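Local coordinates for protein dTDP-4-dehydrorhamnose 3,5-epimerase (Bacillus anthracis str. Ames, PDB 3RYK) that probably catalyses the epimerisation of dTDP-4-dehydro-6-deoxyglucose at the 3 and 5 positions of the sugar ring, a step in dTDP-L-rhamnose biosynthesis, at residues A79-G84 and S185-D190; G144-V149 and P180-S185. One frame throughout, in Å; residues are numbered along the deposited sequence.

Contact 1 (A79-G84 and S185-D190); sequences AGTIRG and SPILSD. With POP (pyrophosphate 2-), chain C.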
loop_
_atom_site.group_PDB
_atom_site.type_symbol
_atom_site.label_atom_id
_atom_site.label_comp_id
_atom_site.label_asym_id
_atom_site.label_seq_id
_atom_site.Cartn_x
_atom_site.Cartn_y
_atom_site.Cartn_z
ATOM N N ALA A 79 4.282 19.868 6.778
ATOM C CA ALA A 79 4.856 20.069 5.445
ATOM C C ALA A 79 6.319 20.442 5.674
ATOM O O ALA A 79 6.662 21.031 6.707
ATOM C CB ALA A 79 4.177 21.196 4.713
ATOM N N GLY A 80 7.182 20.145 4.710
ATOM C CA GLY A 80 8.603 20.462 4.845
ATOM C C GLY A 80 9.390 19.493 5.713
ATOM O O GLY A 80 10.452 19.848 6.270
ATOM N N THR A 81 8.871 18.283 5.865
ATOM C CA THR A 81 9.535 17.251 6.631
ATOM C C THR A 81 10.422 16.510 5.634
ATOM O O THR A 81 9.970 16.114 4.557
ATOM C CB THR A 81 8.539 16.256 7.258
ATOM O OG1 THR A 81 7.653 16.955 8.139
ATOM C CG2 THR A 81 9.260 15.133 8.019
ATOM N N ILE A 82 11.698 16.358 5.954
ATOM C CA ILE A 82 12.614 15.636 5.079
ATOM C C ILE A 82 12.979 14.270 5.639
ATOM O O ILE A 82 13.456 14.148 6.777
ATOM C CB ILE A 82 13.878 16.441 4.691
ATOM C CG1 ILE A 82 13.526 17.473 3.616
ATOM C CG2 ILE A 82 14.936 15.537 4.089
ATOM C CD1 ILE A 82 14.709 18.255 3.098
ATOM N N ARG A 83 12.732 13.254 4.817
ATOM C CA ARG A 83 13.015 11.858 5.135
ATOM C C ARG A 83 14.127 11.380 4.180
ATOM O O ARG A 83 13.880 11.188 2.977
ATOM C CB ARG A 83 11.764 11.004 4.949
ATOM C CG ARG A 83 10.537 11.421 5.773
ATOM C CD ARG A 83 10.736 11.362 7.274
ATOM N NE ARG A 83 9.470 11.657 7.942
ATOM C CZ ARG A 83 9.257 11.606 9.253
ATOM N NH1 ARG A 83 10.240 11.279 10.090
ATOM N NH2 ARG A 83 8.045 11.879 9.729
ATOM N N GLY A 84 15.340 11.205 4.699
ATOM C CA GLY A 84 16.503 10.764 3.904
ATOM C C GLY A 84 17.700 11.708 3.962
ATOM O O GLY A 84 17.781 12.538 4.890
ATOM N N SER A 185 14.201 25.490 6.197
ATOM C CA SER A 185 14.501 24.898 7.504
ATOM C C SER A 185 13.721 23.594 7.629
ATOM O O SER A 185 12.754 23.528 8.383
ATOM C CB SER A 185 14.078 25.878 8.601
ATOM O OG SER A 185 14.716 27.139 8.436
ATOM N N PRO A 186 14.165 22.533 6.929
ATOM C CA PRO A 186 13.424 21.274 6.991
ATOM C C PRO A 186 13.249 20.646 8.352
ATOM O O PRO A 186 14.122 20.800 9.227
ATOM C CB PRO A 186 14.255 20.322 6.122
ATOM C CG PRO A 186 15.569 20.948 5.978
ATOM C CD PRO A 186 15.393 22.418 6.124
ATOM N N ILE A 187 12.114 19.974 8.530
ATOM C CA ILE A 187 11.821 19.263 9.769
ATOM C C ILE A 187 12.580 17.948 9.555
ATOM O O ILE A 187 12.277 17.189 8.662
ATOM C CB ILE A 187 10.315 19.093 10.007
ATOM C CG1 ILE A 187 9.704 20.480 10.222
ATOM C CG2 ILE A 187 10.052 18.173 11.206
ATOM C CD1 ILE A 187 8.224 20.560 10.031
ATOM N N LEU A 188 13.615 17.717 10.352
ATOM C CA LEU A 188 14.444 16.530 10.248
ATOM C C LEU A 188 14.640 15.899 11.600
ATOM O O LEU A 188 14.615 16.603 12.603
ATOM C CB LEU A 188 15.840 16.958 9.782
ATOM C CG LEU A 188 15.970 17.601 8.402
ATOM C CD1 LEU A 188 17.254 18.408 8.209
ATOM C CD2 LEU A 188 15.831 16.491 7.404
ATOM N N SER A 189 14.836 14.587 11.629
ATOM C CA SER A 189 15.089 13.913 12.893
ATOM C C SER A 189 16.573 14.166 13.160
ATOM O O SER A 189 17.348 14.458 12.228
ATOM C CB SER A 189 14.792 12.420 12.817
ATOM O OG SER A 189 15.629 11.784 11.871
ATOM N N ASP A 190 16.980 14.067 14.422
ATOM C CA ASP A 190 18.392 14.275 14.763
ATOM C C ASP A 190 19.287 13.317 13.983
ATOM O O ASP A 190 20.372 13.700 13.535
ATOM C CB ASP A 190 18.632 14.121 16.265
ATOM C CG ASP A 190 18.019 15.244 17.081
ATOM O OD1 ASP A 190 17.535 16.236 16.500
ATOM O OD2 ASP A 190 18.063 15.154 18.323
HETATM P P1 POP C . 14.391 5.782 10.235
HETATM O O1 POP C . 13.723 4.631 10.957
HETATM O O2 POP C . 15.579 5.229 9.474
HETATM O O3 POP C . 13.416 6.430 9.280
HETATM O O POP C . 14.948 6.834 11.335
HETATM P P2 POP C . 14.323 8.287 11.692
HETATM O O4 POP C . 15.195 9.339 11.047
HETATM O O5 POP C . 14.352 8.475 13.190
HETATM O O6 POP C . 12.893 8.454 11.229
HETATM O O HOH W 1 14.092 13.270 9.037
#
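I187 is held by both of its backbone polar groups between G80 and I82. I187 N gives a nearly straight bond (170° at the hydrogen) to G80 O at 2.8 Å. I187 O in turn takes I82 N at 2.9 Å. Both chains run the same way here, so the two bonds form one parallel bridge that pairs T81 with I187. T81 CA adds a C-H...O contact of 3.4 Å to I187 O. One step further on, where I82 O and S189 N would meet in a continued pairing, a water takes over: it accepts from S189 N at 3.0 Å and donates to I82 O.

I82 lies alongside P186 and L188, all three pointing the same way. With CG1 anti to the carbonyl carbon (chi1 -77°), I82 CD1 is carried to P186 CB at 3.7 Å, while L188 CD2 is pressed tightly on I82 CB at 3.3 Å. On the other flank the I187 and T81 side chains cross at a slant, I187 CB 3.9 Å from T81 OG1, a hydroxyl that is bonded to E78 O. T81 CG2 lies over one face of the R83 guanidinium, near its rim, and R83 NE is held by S76 OG.

S189 OG sits between the backbone N and the carbonyl carbon (chi1 62°). From there S189 OG donates to pyrophosphate O4 at 2.6 Å and also caps D192 N, so the residue binds the ligand and N-caps the short helix that follows. K191 NZ is a further ligand partner, and R47 of the second subunit packs against I187, S189 and R83. The bridge thus ties the segment leading into helix 190-193 to the chain entering strand 82-88, which lies between strands 141-147 and 167-169 in its antiparallel sheet.

Contact 2 (G144-V149 and P180-S185); sequences GFCTLV and PWPVTS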
loop_
_atom_site.group_PDB
_atom_site.type_symbol
_atom_site.label_atom_id
_atom_site.label_comp_id
_atom_site.label_asym_id
_atom_site.label_seq_id
_atom_site.Cartn_x
_atom_site.Cartn_y
_atom_site.Cartn_z
ATOM N N GLY A 144 15.372 9.991 -0.834
ATOM C CA GLY A 144 14.778 10.829 0.193
ATOM C C GLY A 144 13.678 11.679 -0.386
ATOM O O GLY A 144 13.502 11.712 -1.614
ATOM N N PHE A 145 12.931 12.352 0.482
ATOM C CA PHE A 145 11.849 13.214 0.023
ATOM C C PHE A 145 11.488 14.343 0.988
ATOM O O PHE A 145 11.829 14.305 2.188
ATOM C CB PHE A 145 10.601 12.383 -0.289
ATOM C CG PHE A 145 10.019 11.662 0.906
ATOM C CD1 PHE A 145 9.130 12.315 1.762
ATOM C CD2 PHE A 145 10.308 10.338 1.142
ATOM C CE1 PHE A 145 8.568 11.658 2.850
ATOM C CE2 PHE A 145 9.738 9.664 2.228
ATOM C CZ PHE A 145 8.871 10.330 3.081
ATOM N N CYS A 146 10.798 15.344 0.449
ATOM C CA CYS A 146 10.329 16.510 1.207
ATOM C C CYS A 146 8.824 16.574 1.035
ATOM O O CYS A 146 8.326 16.632 -0.096
ATOM C CB CYS A 146 10.973 17.808 0.705
ATOM S SG CYS A 146 10.547 19.299 1.646
ATOM N N THR A 147 8.092 16.569 2.143
ATOM C CA THR A 147 6.631 16.631 2.086
ATOM C C THR A 147 6.252 18.060 1.719
ATOM O O THR A 147 6.812 19.014 2.241
ATOM C CB THR A 147 5.995 16.146 3.388
ATOM O OG1 THR A 147 6.401 16.992 4.477
ATOM C CG2 THR A 147 6.442 14.696 3.683
ATOM N N LEU A 148 5.280 18.224 0.827
ATOM C CA LEU A 148 4.894 19.555 0.386
ATOM C C LEU A 148 3.669 20.162 1.072
ATOM O O LEU A 148 3.421 21.366 0.952
ATOM C CB LEU A 148 4.627 19.485 -1.132
ATOM C CG LEU A 148 5.757 18.924 -2.009
ATOM C CD1 LEU A 148 5.284 19.037 -3.508
ATOM C CD2 LEU A 148 7.112 19.606 -1.819
ATOM N N VAL A 149 2.906 19.341 1.777
ATOM C CA VAL A 149 1.703 19.786 2.473
ATOM C C VAL A 149 1.563 18.961 3.729
ATOM O O VAL A 149 2.127 17.873 3.797
ATOM C CB VAL A 149 0.442 19.551 1.602
ATOM C CG1 VAL A 149 0.479 20.456 0.397
ATOM C CG2 VAL A 149 0.328 18.071 1.206
ATOM N N PRO A 180 17.848 21.433 -4.855
ATOM C CA PRO A 180 16.952 22.571 -4.638
ATOM C C PRO A 180 15.708 22.219 -3.808
ATOM O O PRO A 180 14.576 22.346 -4.281
ATOM C CB PRO A 180 16.545 22.939 -6.067
ATOM C CG PRO A 180 16.496 21.637 -6.736
ATOM C CD PRO A 180 17.678 20.892 -6.216
ATOM N N TRP A 181 15.896 21.817 -2.558
ATOM C CA TRP A 181 14.759 21.461 -1.727
ATOM C C TRP A 181 13.793 22.620 -1.601
ATOM O O TRP A 181 14.218 23.772 -1.472
ATOM C CB TRP A 181 15.196 21.035 -0.320
ATOM C CG TRP A 181 16.060 19.858 -0.290
ATOM C CD1 TRP A 181 17.410 19.836 -0.106
ATOM C CD2 TRP A 181 15.658 18.507 -0.494
ATOM N NE1 TRP A 181 17.868 18.549 -0.145
ATOM C CE2 TRP A 181 16.815 17.709 -0.389
ATOM C CE3 TRP A 181 14.428 17.885 -0.738
ATOM C CZ2 TRP A 181 16.784 16.322 -0.532
ATOM C CZ3 TRP A 181 14.402 16.500 -0.881
ATOM C CH2 TRP A 181 15.578 15.737 -0.780
ATOM N N PRO A 182 12.477 22.330 -1.626
ATOM C CA PRO A 182 11.447 23.368 -1.518
ATOM C C PRO A 182 11.198 23.835 -0.076
ATOM O O PRO A 182 10.076 24.212 0.282
ATOM C CB PRO A 182 10.221 22.651 -2.065
ATOM C CG PRO A 182 10.431 21.253 -1.660
ATOM C CD PRO A 182 11.874 21.009 -1.881
ATOM N N VAL A 183 12.241 23.838 0.750
ATOM C CA VAL A 183 12.115 24.248 2.133
ATOM C C VAL A 183 13.470 24.786 2.560
ATOM O O VAL A 183 14.493 24.377 2.028
ATOM C CB VAL A 183 11.698 23.049 3.036
ATOM C CG1 VAL A 183 12.689 21.905 2.899
ATOM C CG2 VAL A 183 11.532 23.476 4.485
ATOM N N THR A 184 13.449 25.752 3.477
ATOM C CA THR A 184 14.662 26.383 3.997
ATOM C C THR A 184 15.144 25.755 5.300
ATOM O O THR A 184 16.352 25.519 5.479
ATOM C CB THR A 184 14.429 27.909 4.193
ATOM O OG1 THR A 184 14.298 28.532 2.906
ATOM C CG2 THR A 184 15.578 28.593 4.951
ATOM N N SER A 185 14.201 25.490 6.197
ATOM C CA SER A 185 14.501 24.898 7.504
ATOM C C SER A 185 13.721 23.594 7.629
ATOM O O SER A 185 12.754 23.528 8.383
ATOM C CB SER A 185 14.078 25.878 8.601
ATOM O OG SER A 185 14.716 27.139 8.436
#
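C146 SG meets carbon on the facing loop: V183 CG1 reaches it at 3.6 Å and P182 CG at 3.8 Å. No hydrogen bond joins the two segments; what meets between them is apolar packing. The CB of C146 points from strand 141-147 toward the 180-185 loop, and with SG anti to its backbone N (chi1 -176°) the sulfur extends out to the proline and the valine while CB stays behind for the tryptophan. V183 meets it with CG1, the branch lodged between backbone N and carbonyl carbon.

The six-membered part of the W181 indole lies along the strand. C146 CB approaches W181 CE3 obliquely at 3.7 Å. W181 CZ3 comes within 4.1 Å of F145 C. G144 C lies off the ring edge, near the ring plane, with W181 CH2 as its neighbour. W181 therefore runs beside the backbone of three successive strand residues. Other partners help set the turn of the indole: W181 NE1 is bonded to W172 O, the W172 ring meets the indole at about 55°, and V108 and I82 touch it from the two adjoining strands.

Just past the end of the strand, L148 CD2 meets P182 CG at 3.7 Å, the two side chains crossing at about a right angle. P182 also touches Y106 of strand 104-111.

F145 and T147 turn the other way, toward strands 70-76 and 152-158 of the seven-stranded sheet, and T147 CG2 lies in plane at the F145 ring edge. Strand 141-147 thus has a face inside the sandwich, carrying F145 and T147, and an outer face, carrying C146, that the late 180-185 loop covers. Two such facing antiparallel sheets match the jelly roll-like topology of this epimerase.

How the contacts relate
Contacts 1 and 2 have centres about 7 Å apart and are joined through the neighbouring strands 82-88 and 141-147: G80 N lies 2.7 Å from T147 O, and F145 N lies 2.9 Å from R83 O, both probable hydrogen bonds. Their second segments are consecutive, meeting at S185, so one late piece of chain first crosses C146 and then pairs with T81. I82 belongs to both neighbourhoods, touching C146 and W181 as well as P186 and L188. Contact 1 reaches the bound pyrophosphate directly through S189, whose pocket also includes D167, K191 and D192; contact 2 is one step further off, the F145 side chain about 9 Å from the ligand.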